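Local coordinates for protein LacI family sugar-binding transcriptional regulator (PDB 4RK0) that binds ribose between the two lobes of its sugar-binding module and, as a LacI-family member, probably acts as a sugar-responsive transcriptional repressor, at residues Glu73-Asn76 against Gln77-Asn80; Pro251-Asp254 against Trp255-Gln258; Gly201-Ile204 against Pro205-Ser209; Asp109-Gly112 against Gly113-Ala116. All blocks are in the same frame, centred on the assembly; numbering follows the deposited sequence.

Contact 1. Residues Glu73-Asn76 against Gln77-Asn80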
# COMPACT_ATOMS: atom_id res chain seq x y z
N GLU A 73 -18.76 -6.31 5.07
CA GLU A 73 -19.42 -5.40 6.02
C GLU A 73 -20.64 -4.69 5.44
O GLU A 73 -21.46 -4.20 6.19
CB GLU A 73 -18.41 -4.38 6.60
CG GLU A 73 -17.36 -5.07 7.48
CD GLU A 73 -16.40 -4.10 8.17
OE1 GLU A 73 -16.60 -2.86 8.07
OE2 GLU A 73 -15.47 -4.59 8.84
N ILE A 74 -20.81 -4.69 4.11
CA ILE A 74 -22.08 -4.26 3.52
C ILE A 74 -22.98 -5.48 3.35
O ILE A 74 -22.62 -6.44 2.67
CB ILE A 74 -21.86 -3.53 2.19
CG1 ILE A 74 -20.89 -2.35 2.37
CG2 ILE A 74 -23.19 -3.05 1.63
CD1 ILE A 74 -21.44 -1.16 3.14
N SER A 75 -24.15 -5.47 4.00
CA SER A 75 -24.98 -6.66 4.02
C SER A 75 -25.88 -6.66 2.79
O SER A 75 -26.20 -5.61 2.25
CB SER A 75 -25.86 -6.70 5.29
OG SER A 75 -26.85 -5.68 5.22
N ASN A 76 -26.27 -7.86 2.40
CA ASN A 76 -27.29 -8.07 1.37
C ASN A 76 -28.59 -7.36 1.70
O ASN A 76 -29.20 -6.78 0.81
CB ASN A 76 -27.52 -9.57 1.13
CG ASN A 76 -26.33 -10.25 0.48
OD1 ASN A 76 -25.50 -9.60 -0.15
ND2 ASN A 76 -26.23 -11.57 0.63
N GLN A 77 -28.98 -7.35 2.97
CA GLN A 77 -30.17 -6.61 3.39
C GLN A 77 -29.97 -5.12 3.14
O GLN A 77 -30.82 -4.47 2.56
CB GLN A 77 -30.49 -6.86 4.87
CG GLN A 77 -31.62 -6.01 5.43
CD GLN A 77 -32.24 -6.62 6.66
OE1 GLN A 77 -32.60 -7.80 6.67
NE2 GLN A 77 -32.38 -5.83 7.72
N THR A 78 -28.83 -4.58 3.57
CA THR A 78 -28.55 -3.16 3.31
C THR A 78 -28.60 -2.84 1.82
O THR A 78 -29.09 -1.79 1.41
CB THR A 78 -27.18 -2.74 3.87
OG1 THR A 78 -27.21 -2.82 5.29
CG2 THR A 78 -26.83 -1.31 3.46
N ILE A 79 -28.06 -3.73 1.00
CA ILE A 79 -27.97 -3.48 -0.42
C ILE A 79 -29.39 -3.39 -1.04
O ILE A 79 -29.70 -2.47 -1.80
CB ILE A 79 -27.10 -4.56 -1.10
CG1 ILE A 79 -25.62 -4.24 -0.83
CG2 ILE A 79 -27.37 -4.63 -2.59
CD1 ILE A 79 -24.67 -5.36 -1.22
N ASN A 80 -30.23 -4.34 -0.67
CA ASN A 80 -31.62 -4.36 -1.13
C ASN A 80 -32.41 -3.10 -0.77
O ASN A 80 -33.07 -2.52 -1.62
CB ASN A 80 -32.33 -5.60 -0.58
CG ASN A 80 -31.68 -6.89 -1.03
OD1 ASN A 80 -30.77 -6.90 -1.88
ND2 ASN A 80 -32.13 -7.99 -0.47
O HOH W 1 -24.60 -3.34 6.10

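Contact 2. Residues Pro251-Asp254 against Trp255-Gln258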
# COMPACT_ATOMS: atom_id res chain seq x y z
N PRO A 251 -28.65 0.65 -17.82
CA PRO A 251 -29.08 0.11 -16.53
C PRO A 251 -29.71 -1.27 -16.57
O PRO A 251 -29.69 -1.99 -15.57
CB PRO A 251 -30.08 1.14 -16.05
CG PRO A 251 -29.54 2.43 -16.56
CD PRO A 251 -28.97 2.09 -17.92
N ALA A 252 -30.27 -1.65 -17.70
CA ALA A 252 -31.06 -2.88 -17.75
C ALA A 252 -30.29 -4.07 -18.28
O ALA A 252 -30.88 -5.13 -18.50
CB ALA A 252 -32.32 -2.65 -18.57
N LYS A 253 -28.97 -3.93 -18.48
CA LYS A 253 -28.18 -5.07 -18.99
C LYS A 253 -28.15 -6.27 -18.06
O LYS A 253 -28.41 -6.14 -16.86
CB LYS A 253 -26.77 -4.61 -19.40
CG LYS A 253 -25.85 -4.14 -18.28
CD LYS A 253 -24.92 -5.25 -17.80
CE LYS A 253 -23.72 -5.51 -18.71
NZ LYS A 253 -23.11 -6.80 -18.28
N ASP A 254 -27.86 -7.46 -18.61
CA ASP A 254 -27.94 -8.67 -17.80
C ASP A 254 -26.86 -8.68 -16.72
O ASP A 254 -25.79 -8.10 -16.89
CB ASP A 254 -27.78 -9.97 -18.61
CG ASP A 254 -29.05 -10.82 -18.61
OD1 ASP A 254 -30.15 -10.29 -18.33
OD2 ASP A 254 -28.96 -12.04 -18.90
N TRP A 255 -27.17 -9.39 -15.64
CA TRP A 255 -26.24 -9.62 -14.54
C TRP A 255 -25.09 -10.46 -15.04
O TRP A 255 -25.32 -11.51 -15.66
CB TRP A 255 -26.93 -10.41 -13.41
CG TRP A 255 -28.18 -9.81 -12.89
CD1 TRP A 255 -29.43 -10.38 -12.90
CD2 TRP A 255 -28.32 -8.53 -12.28
NE1 TRP A 255 -30.33 -9.53 -12.33
CE2 TRP A 255 -29.69 -8.38 -11.96
CE3 TRP A 255 -27.45 -7.48 -11.99
CZ2 TRP A 255 -30.18 -7.25 -11.34
CZ3 TRP A 255 -27.94 -6.35 -11.39
CH2 TRP A 255 -29.29 -6.24 -11.07
N GLU A 256 -23.87 -10.04 -14.76
CA GLU A 256 -22.69 -10.72 -15.27
C GLU A 256 -21.77 -11.08 -14.12
O GLU A 256 -21.49 -10.26 -13.25
CB GLU A 256 -21.97 -9.81 -16.28
CG GLU A 256 -20.95 -10.54 -17.15
CD GLU A 256 -20.55 -9.77 -18.40
OE1 GLU A 256 -20.97 -8.61 -18.61
OE2 GLU A 256 -19.80 -10.36 -19.21
N GLU A 257 -21.35 -12.33 -14.10
CA GLU A 257 -20.42 -12.78 -13.10
C GLU A 257 -19.26 -13.54 -13.76
O GLU A 257 -19.43 -14.66 -14.25
CB GLU A 257 -21.17 -13.58 -12.01
CG GLU A 257 -20.86 -15.06 -11.87
CD GLU A 257 -21.35 -15.61 -10.54
OE1 GLU A 257 -22.35 -15.09 -10.01
OE2 GLU A 257 -20.71 -16.56 -10.03
N GLN A 258 -18.09 -12.90 -13.79
CA GLN A 258 -16.88 -13.49 -14.38
C GLN A 258 -15.91 -13.97 -13.31
O GLN A 258 -15.81 -13.36 -12.26
CB GLN A 258 -16.12 -12.45 -15.18
CG GLN A 258 -16.94 -11.65 -16.17
CD GLN A 258 -16.04 -10.81 -17.05
OE1 GLN A 258 -14.87 -11.13 -17.24
NE2 GLN A 258 -16.59 -9.73 -17.59

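Contact 3. Residues Gly201-Ile204 against Pro205-Ser209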
# COMPACT_ATOMS: atom_id res chain seq x y z
N GLY A 201 15.56 -17.83 14.43
CA GLY A 201 16.70 -18.45 13.74
C GLY A 201 16.34 -19.66 12.87
O GLY A 201 17.14 -20.57 12.70
N LYS A 202 15.13 -19.67 12.33
CA LYS A 202 14.70 -20.76 11.45
C LYS A 202 14.84 -20.27 10.03
O LYS A 202 14.54 -19.13 9.71
CB LYS A 202 13.28 -21.20 11.78
CG LYS A 202 13.07 -21.55 13.22
CD LYS A 202 13.96 -22.70 13.68
CE LYS A 202 13.57 -23.07 15.10
NZ LYS A 202 14.45 -24.13 15.67
N LYS A 203 15.34 -21.14 9.18
CA LYS A 203 15.61 -20.82 7.81
C LYS A 203 14.45 -21.18 6.86
O LYS A 203 13.76 -22.15 7.07
CB LYS A 203 16.87 -21.53 7.35
CG LYS A 203 18.17 -21.05 7.98
CD LYS A 203 19.35 -21.73 7.30
CE LYS A 203 20.70 -21.37 7.90
NZ LYS A 203 21.10 -22.34 8.96
N ILE A 204 14.31 -20.38 5.82
CA ILE A 204 13.38 -20.64 4.73
C ILE A 204 14.20 -20.69 3.45
O ILE A 204 14.84 -19.70 3.09
CB ILE A 204 12.34 -19.50 4.62
CG1 ILE A 204 11.53 -19.36 5.90
CG2 ILE A 204 11.48 -19.66 3.37
CD1 ILE A 204 10.97 -17.96 6.11
N PRO A 205 14.18 -21.80 2.69
CA PRO A 205 13.27 -22.96 2.87
C PRO A 205 13.91 -24.13 3.60
O PRO A 205 13.28 -25.19 3.68
CB PRO A 205 13.00 -23.37 1.43
CG PRO A 205 14.29 -23.07 0.72
CD PRO A 205 14.79 -21.80 1.35
N GLU A 206 15.12 -23.96 4.14
CA GLU A 206 15.82 -25.09 4.77
C GLU A 206 15.06 -25.69 5.95
O GLU A 206 15.06 -26.92 6.10
CB GLU A 206 17.24 -24.73 5.23
CG GLU A 206 18.23 -24.55 4.10
CD GLU A 206 18.11 -23.20 3.38
OE1 GLU A 206 17.32 -22.32 3.82
OE2 GLU A 206 18.81 -23.03 2.37
N ASP A 207 14.46 -24.85 6.79
CA ASP A 207 13.63 -25.34 7.90
C ASP A 207 12.14 -25.39 7.56
O ASP A 207 11.46 -26.34 7.94
CB ASP A 207 13.82 -24.50 9.16
CG ASP A 207 15.23 -24.61 9.72
OD1 ASP A 207 15.79 -25.72 9.64
OD2 ASP A 207 15.78 -23.60 10.20
N TYR A 208 11.63 -24.35 6.89
CA TYR A 208 10.23 -24.33 6.50
C TYR A 208 10.08 -23.84 5.09
O TYR A 208 10.71 -22.87 4.70
CB TYR A 208 9.42 -23.42 7.39
CG TYR A 208 9.30 -23.89 8.80
CD1 TYR A 208 10.23 -23.51 9.75
CD2 TYR A 208 8.24 -24.70 9.21
CE1 TYR A 208 10.13 -23.94 11.07
CE2 TYR A 208 8.13 -25.12 10.53
CZ TYR A 208 9.07 -24.72 11.46
OH TYR A 208 8.99 -25.13 12.76
N SER A 209 9.26 -24.56 4.33
CA SER A 209 8.84 -24.19 3.00
C SER A 209 7.58 -23.41 3.20
O SER A 209 6.69 -23.85 3.94
CB SER A 209 8.58 -25.44 2.14
OG SER A 209 9.78 -26.02 1.66

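Contact 4. Residues Asp109-Gly112 against Gly113-Ala116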
# COMPACT_ATOMS: atom_id res chain seq x y z
N ASP A 109 -10.29 -18.71 -6.47
CA ASP A 109 -9.70 -19.04 -5.18
C ASP A 109 -9.54 -20.53 -4.97
O ASP A 109 -8.56 -21.02 -4.42
CB ASP A 109 -10.55 -18.44 -4.05
CG ASP A 109 -10.56 -16.92 -4.08
OD1 ASP A 109 -9.53 -16.30 -3.73
OD2 ASP A 109 -11.57 -16.36 -4.49
N TYR A 110 -10.55 -21.27 -5.41
CA TYR A 110 -10.52 -22.70 -5.29
C TYR A 110 -9.37 -23.32 -6.04
O TYR A 110 -8.66 -24.17 -5.51
CB TYR A 110 -11.85 -23.26 -5.83
CG TYR A 110 -12.05 -24.73 -5.58
CD1 TYR A 110 -12.61 -25.18 -4.38
CD2 TYR A 110 -11.75 -25.67 -6.54
CE1 TYR A 110 -12.84 -26.55 -4.15
CE2 TYR A 110 -11.96 -27.03 -6.32
CZ TYR A 110 -12.51 -27.46 -5.12
OH TYR A 110 -12.72 -28.81 -4.89
N ARG A 111 -9.20 -22.93 -7.29
CA ARG A 111 -8.08 -23.46 -8.07
C ARG A 111 -6.73 -23.00 -7.48
O ARG A 111 -5.79 -23.75 -7.46
CB ARG A 111 -8.22 -23.04 -9.54
CG ARG A 111 -7.12 -23.47 -10.49
CD ARG A 111 -6.92 -24.99 -10.54
NE ARG A 111 -5.77 -25.37 -11.37
CZ ARG A 111 -5.23 -26.59 -11.41
NH1 ARG A 111 -4.18 -26.82 -12.20
NH2 ARG A 111 -5.72 -27.58 -10.67
N GLY A 112 -6.67 -21.77 -6.98
CA GLY A 112 -5.41 -21.31 -6.33
C GLY A 112 -5.01 -22.21 -5.16
O GLY A 112 -3.85 -22.53 -4.97
N GLY A 113 -6.00 -22.62 -4.37
CA GLY A 113 -5.71 -23.50 -3.26
C GLY A 113 -5.22 -24.85 -3.72
O GLY A 113 -4.31 -25.42 -3.12
N GLN A 114 -5.81 -25.35 -4.82
CA GLN A 114 -5.35 -26.58 -5.45
C GLN A 114 -3.89 -26.48 -5.92
O GLN A 114 -3.11 -27.38 -5.72
CB GLN A 114 -6.23 -26.91 -6.64
CG GLN A 114 -7.59 -27.43 -6.24
CD GLN A 114 -8.36 -27.99 -7.43
OE1 GLN A 114 -8.17 -27.58 -8.57
NE2 GLN A 114 -9.25 -28.93 -7.16
N LEU A 115 -3.52 -25.36 -6.53
CA LEU A 115 -2.15 -25.20 -7.04
C LEU A 115 -1.14 -25.14 -5.91
O LEU A 115 -0.05 -25.68 -6.04
CB LEU A 115 -2.04 -23.90 -7.81
CG LEU A 115 -2.71 -23.89 -9.17
CD1 LEU A 115 -2.71 -22.49 -9.79
CD2 LEU A 115 -2.07 -24.89 -10.10
N ALA A 116 -1.54 -24.52 -4.80
CA ALA A 116 -0.68 -24.41 -3.62
C ALA A 116 -0.44 -25.79 -3.04
O ALA A 116 0.70 -26.19 -2.79
CB ALA A 116 -1.32 -23.44 -2.60

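Contact 1. Residues Glu73-Asn76 against Gln77-Asn80
Ile-74 lays its CG2 methyl against CG1 of Ile-79, 3.7 Å away, and the two side chains cross at about a right angle. That methyl lies anti to the backbone N of Ile-74, which turns it toward the start of the helix. Both isoleucines are buried; each also touches Ile-69 of strand 66-69, so this pair belongs to the apolar layer between helix and sheet.

The polar half of the contact centres on Ser-75. Its OG sits at chi1 69°, between its own N and carbonyl carbon, and from there accepts the backbone N-H of Thr-78 at 2.8 Å from OG to N, with a nearly straight angle of 162° at the hydrogen. The carbonyl O of Ser-75 takes Ile-79 N at 2.9 Å, while Asn-76 O receives Asn-80 N at 3.0 Å, as the first full turn closes. Thr-78 turns its OG1 back toward the loop, and a water joins it to the preceding backbone: the water accepts from Ser-75 N at 3.0 Å, donates to Glu-73 O, and lies 2.8 Å from Thr-78 OG1. Asn-76 OD1 is bonded outside the turn, to Lys-96 NZ; the same ammonium group also reaches Ile-74 O. Asn-80 OD1 likewise finds its partner outside, in Arg-84.

A serine N-cap with an apolar contact from the residue before it to the fourth residue after it is the signature of a capped helix with a hydrophobic staple, here starting helix 76-86 after strand 66-69.

Contact 2. Residues Pro251-Asp254 against Trp255-Gln258
The backbone runs extended from Lys-253 to Glu-256, with psi between 131° and 158° at all four residues, and the CA atoms come nearest only at the Asp-254 to Trp-255 junction. What closes the distance is therefore a side chain: Lys-253 bends at chi2 and chi3, its CG placed between the backbone N and the carbonyl carbon, and curls forward along the chain. Its NZ meets OE1 of Glu-256 at 2.8 Å in a salt bridge whose hydrogen-bond geometry is weak. Glu-256 meets it at an oblique angle on an extended chain, CG anti to its backbone N (chi1 -165°), and presents OE1 to the ammonium group. The same NZ makes a weak bond to Asp-254 O, 3.3 Å away, so the curled chain is held to the backbone it runs beside. A long, weak ion pair with Glu-246 adds a further negative charge from helix 233-249.

The Trp-255 indole takes no part in the bridge and touches Arg-247, whose guanidinium also bonds to Lys-253 O. Glu-256 N donates to Asp-103 OD1, and backbone bonds tie Glu-256 to Ala-104. This is a surface helix-to-strand connection, leading from helix 233-249 into strand 257-265 beside its parallel neighbour 103-107.

Contact 3. Residues Gly201-Ile204 against Pro205-Ser209
From CB outward, Asp-207 reaches back over the loop to Lys-203. Its CB lies 3.1 Å from the carbonyl O of Lys-203; CG, set anti to the Asp-207 carbonyl carbon at chi1 -65°, comes 3.5 Å from Lys-203 N; and OD2 at the end accepts that N-H at 2.7 Å from N to OD2. The bond is almost straight, 174° at the hydrogen, although the donor meets OD2 on its anti side and lies 30° out of the carboxylate plane. OD2 also rests 3.3 Å from Lys-202 CA.

The backbone returns the grip. Lys-203 O accepts two N-H groups: Tyr-208 N, nearly in line with the carbonyl, and Asp-207 N at 2.8 Å, from above the carbonyl plane. Between these ends the chain turns through a cis peptide before Pro-205, and Ile-204 CA makes a CA-H...O contact with Tyr-208 O. Beside the turn, Lys-202 CB approaches the edge of the Tyr-208 ring; both side chains also touch Leu-197 of helix 187-199 and Leu-175 of helix 164-175.

Lys-202 NZ and Lys-203 NZ lie 5.7 and 5.6 Å from Asp-207 OD2, so within this loop OD2 serves as an acceptor for backbone N-H rather than in a lysine salt bridge. One aspartate and one carbonyl thus tie Lys-203 to Asp-207 and Tyr-208 across the cis-proline turn, with the nearby lysine charges probably stabilising the anionic form of Asp-207.

Contact 4. Residues Asp109-Gly112 against Gly113-Ala116
Arg-111 and Gln-114 touch on the partly exposed side of the helix, where the guanidinium reaches forward along it. With CG anti to the backbone N and a bend at chi2 (58°), the arginine brings NH2 to Gln-114 OE1 at 3.2 Å. The oxygen lies in the guanidinium plane, but NH2 stands above the plane of the amide carbonyl; the two flat groups are turned 81° apart, almost perpendicular. Leu-115 CD2 packs over one face of the same guanidinium, 3.5 Å from NH1. Toward helix 138-150, the amide NE2 of Gln-114 lies 3.4 Å from Tyr-110 CE2, with ring and amide planes inclined at 49°. The two ends of the amide have different partners: NE2 donates to Ser-149 OG of that helix and OE1 accepts from Arg-111 NH2, which fixes the amide's rotation. These four side chains are only partly buried.

The tight part is the buried glycine pair on the opposite flank. Gly-113 N donates to Asp-109 O at 3.0 Å and Ala-116 N to Gly-112 O at 3.1 Å, regular i to i+4 bonds. With no side chains at Gly-112 and Gly-113, backbone forms most of this flank, with the Ala-116 CB beside it, 3.6 Å from Gly-112 O. Asp-109 is buried at the helix start, its OD1 in a salt bridge with Arg-143, a residue of the ribose pocket.

The whole is the first two turns of helix 109-122, following strand 103-107, with its N-terminal end beside the bound sugar, as in the periplasmic-binding-protein fold of LacI-family regulators.

How the contacts relate
Along the chain the order is contact 1, contact 4, contact 3, contact 2, and no two of them touch. Contacts 1 and 2 belong to the lobe built on the seven-stranded mixed sheet, their centres about 19 Å apart: one starts the helix after strand 66-69, the other enters strand 257-265. Contact 3 leads into strand 209-211, at the margin of the four-stranded parallel sheet, and its centre is about 44 Å from contact 1 and 47 Å from contact 2, across the chain's centre. Contact 4 follows strand 103-107 of the first sheet and lies nearer the middle, close to ribose. The chain therefore returns to its first lobe after building the second, with the sugar between.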